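Local structure of bromo domain-containing protein (Trypanosoma cruzi, 6NEY) at residues E13-L18 and V72-L77. The protein contains a bromodomain, a module that in its relatives reads acetylated lysines on histones, and probably takes part in chromatin recognition and transcription. Sequence-based numbering, arbitrary orientation.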
loop_
_atom_site.group_PDB
_atom_site.type_symbol
_atom_site.label_atom_id
_atom_site.label_comp_id
_atom_site.label_asym_id
_atom_site.label_seq_id
_atom_site.Cartn_x
_atom_site.Cartn_y
_atom_site.Cartn_z
ATOM N N GLU A 13 -3.572 7.728 -12.663
ATOM C CA GLU A 13 -2.519 7.043 -13.443
ATOM C C GLU A 13 -1.210 7.022 -12.639
ATOM O O GLU A 13 -0.497 6.002 -12.653
ATOM C CB GLU A 13 -2.360 7.705 -14.810
ATOM C CG GLU A 13 -3.612 7.616 -15.681
ATOM C CD GLU A 13 -4.680 8.700 -15.534
ATOM O OE1 GLU A 13 -4.614 9.514 -14.551
ATOM O OE2 GLU A 13 -5.608 8.724 -16.413
ATOM N N GLU A 14 -0.909 8.114 -11.948
ATOM C CA GLU A 14 0.325 8.239 -11.140
ATOM C C GLU A 14 0.228 7.388 -9.880
ATOM O O GLU A 14 1.252 6.814 -9.495
ATOM C CB GLU A 14 0.618 9.696 -10.795
ATOM C CG GLU A 14 1.097 10.480 -11.983
ATOM C CD GLU A 14 1.496 11.904 -11.644
ATOM O OE1 GLU A 14 1.270 12.333 -10.462
ATOM O OE2 GLU A 14 2.043 12.576 -12.546
ATOM N N LEU A 15 -0.943 7.324 -9.246
ATOM C CA LEU A 15 -1.128 6.556 -8.000
ATOM C C LEU A 15 -1.081 5.053 -8.316
ATOM O O LEU A 15 -0.586 4.281 -7.489
ATOM C CB LEU A 15 -2.429 6.980 -7.313
ATOM C CG LEU A 15 -2.450 8.398 -6.738
ATOM C CD1 LEU A 15 -3.654 8.624 -5.836
ATOM C CD2 LEU A 15 -1.175 8.717 -5.975
ATOM N N VAL A 16 -1.641 4.617 -9.443
ATOM C CA VAL A 16 -1.499 3.195 -9.867
ATOM C C VAL A 16 -0.009 2.879 -10.021
ATOM O O VAL A 16 0.443 1.864 -9.489
ATOM C CB VAL A 16 -2.290 2.909 -11.156
ATOM C CG1 VAL A 16 -1.961 1.540 -11.703
ATOM C CG2 VAL A 16 -3.782 3.045 -10.901
ATOM N N ALA A 17 0.738 3.736 -10.713
ATOM C CA ALA A 17 2.192 3.566 -10.929
ATOM C C ALA A 17 2.898 3.487 -9.572
ATOM O O ALA A 17 3.801 2.630 -9.434
ATOM C CB ALA A 17 2.732 4.683 -11.793
ATOM N N LEU A 18 2.543 4.378 -8.639
ATOM C CA LEU A 18 3.135 4.410 -7.272
ATOM C C LEU A 18 2.876 3.072 -6.566
ATOM O O LEU A 18 3.806 2.482 -6.012
ATOM C CB LEU A 18 2.507 5.563 -6.482
ATOM C CG LEU A 18 2.969 5.688 -5.033
ATOM C CD1 LEU A 18 4.471 5.889 -4.963
ATOM C CD2 LEU A 18 2.230 6.835 -4.359
ATOM N N VAL A 72 -4.376 14.694 0.540
ATOM C CA VAL A 72 -3.085 15.369 0.215
ATOM C C VAL A 72 -1.911 14.531 0.763
ATOM O O VAL A 72 -0.864 14.476 0.080
ATOM C CB VAL A 72 -3.051 16.835 0.691
ATOM C CG1 VAL A 72 -2.989 16.979 2.202
ATOM C CG2 VAL A 72 -1.899 17.576 0.040
ATOM N N ASN A 73 -2.034 13.879 1.932
ATOM C CA ASN A 73 -0.893 13.098 2.482
ATOM C C ASN A 73 -1.090 11.603 2.189
ATOM O O ASN A 73 -0.367 10.814 2.787
ATOM C CB ASN A 73 -0.619 13.364 3.970
ATOM C CG ASN A 73 0.735 12.827 4.404
ATOM O OD1 ASN A 73 1.738 12.988 3.708
ATOM N ND2 ASN A 73 0.781 12.149 5.541
ATOM N N LEU A 74 -2.005 11.236 1.280
ATOM C CA LEU A 74 -2.302 9.832 0.866
ATOM C C LEU A 74 -2.541 8.971 2.115
ATOM O O LEU A 74 -2.133 7.792 2.137
ATOM C CB LEU A 74 -1.149 9.284 0.010
ATOM C CG LEU A 74 -1.032 9.871 -1.404
ATOM C CD1 LEU A 74 0.220 9.361 -2.092
ATOM C CD2 LEU A 74 -2.251 9.555 -2.258
ATOM N N THR A 75 -3.244 9.516 3.105
ATOM C CA THR A 75 -3.496 8.834 4.401
ATOM C C THR A 75 -4.120 7.454 4.163
ATOM O O THR A 75 -3.691 6.489 4.838
ATOM C CB THR A 75 -4.387 9.691 5.312
ATOM O OG1 THR A 75 -3.739 10.959 5.430
ATOM C CG2 THR A 75 -4.601 9.056 6.668
ATOM N N ALA A 76 -5.129 7.367 3.293
ATOM C CA ALA A 76 -5.910 6.135 3.033
ATOM C C ALA A 76 -4.987 5.041 2.482
ATOM O O ALA A 76 -5.098 3.859 2.900
ATOM C CB ALA A 76 -7.032 6.436 2.074
ATOM N N LEU A 77 -4.076 5.427 1.586
ATOM C CA LEU A 77 -3.079 4.488 1.004
ATOM C C LEU A 77 -2.098 4.069 2.098
ATOM O O LEU A 77 -1.810 2.865 2.192
ATOM C CB LEU A 77 -2.334 5.136 -0.170
ATOM C CG LEU A 77 -1.161 4.316 -0.717
ATOM C CD1 LEU A 77 -1.589 2.918 -1.125
ATOM C CD2 LEU A 77 -0.495 5.023 -1.885
#
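Leu-74 faces Leu-15 and Leu-18 at once, one methyl turned mainly to each. Its CD2 meets both branches of Leu-15, with CD1 and CD2 of Leu-15 each 4.0 Å from Leu-74 CD2. The two side chains pass at a slant. Leu-74 CD1 is met end-on by Leu-18, whose CD2 lies 3.9 Å away. Leu-18 CD2 also lies 4.1 Å from Leu-77 CD2, so this one methyl touches two leucines of segment 72-77. All these contacts are between methyl groups at ordinary van der Waals distance. The backbones stay well apart, with the CA atoms of Leu-15 and Leu-77 9.4 Å from each other. Leu-18 carries CG anti to its backbone N (chi1 177°), and CD2 continues that extended line to Leu-74 and Leu-77. Leu-74, the N-cap residue of helix 75-92, has left-handed backbone angles (phi 51°, psi 40°), so the chain turns there. Asp-71 OD2 accepts a hydrogen bond from Ala-76 N in the first turn of that helix. Around the leucines, Tyr-116 and Val-117 of helix 97-124 pack on Leu-15 and Leu-74 respectively, and Tyr-10 touches both. Ala-63 adds helix 56-64 to the Leu-15 side. The contact thus joins helix 12-21, the first helix of the chain, to the start of helix 75-92 inside the hydrophobic core of the left-handed four-helix bundle characteristic of bromodomains.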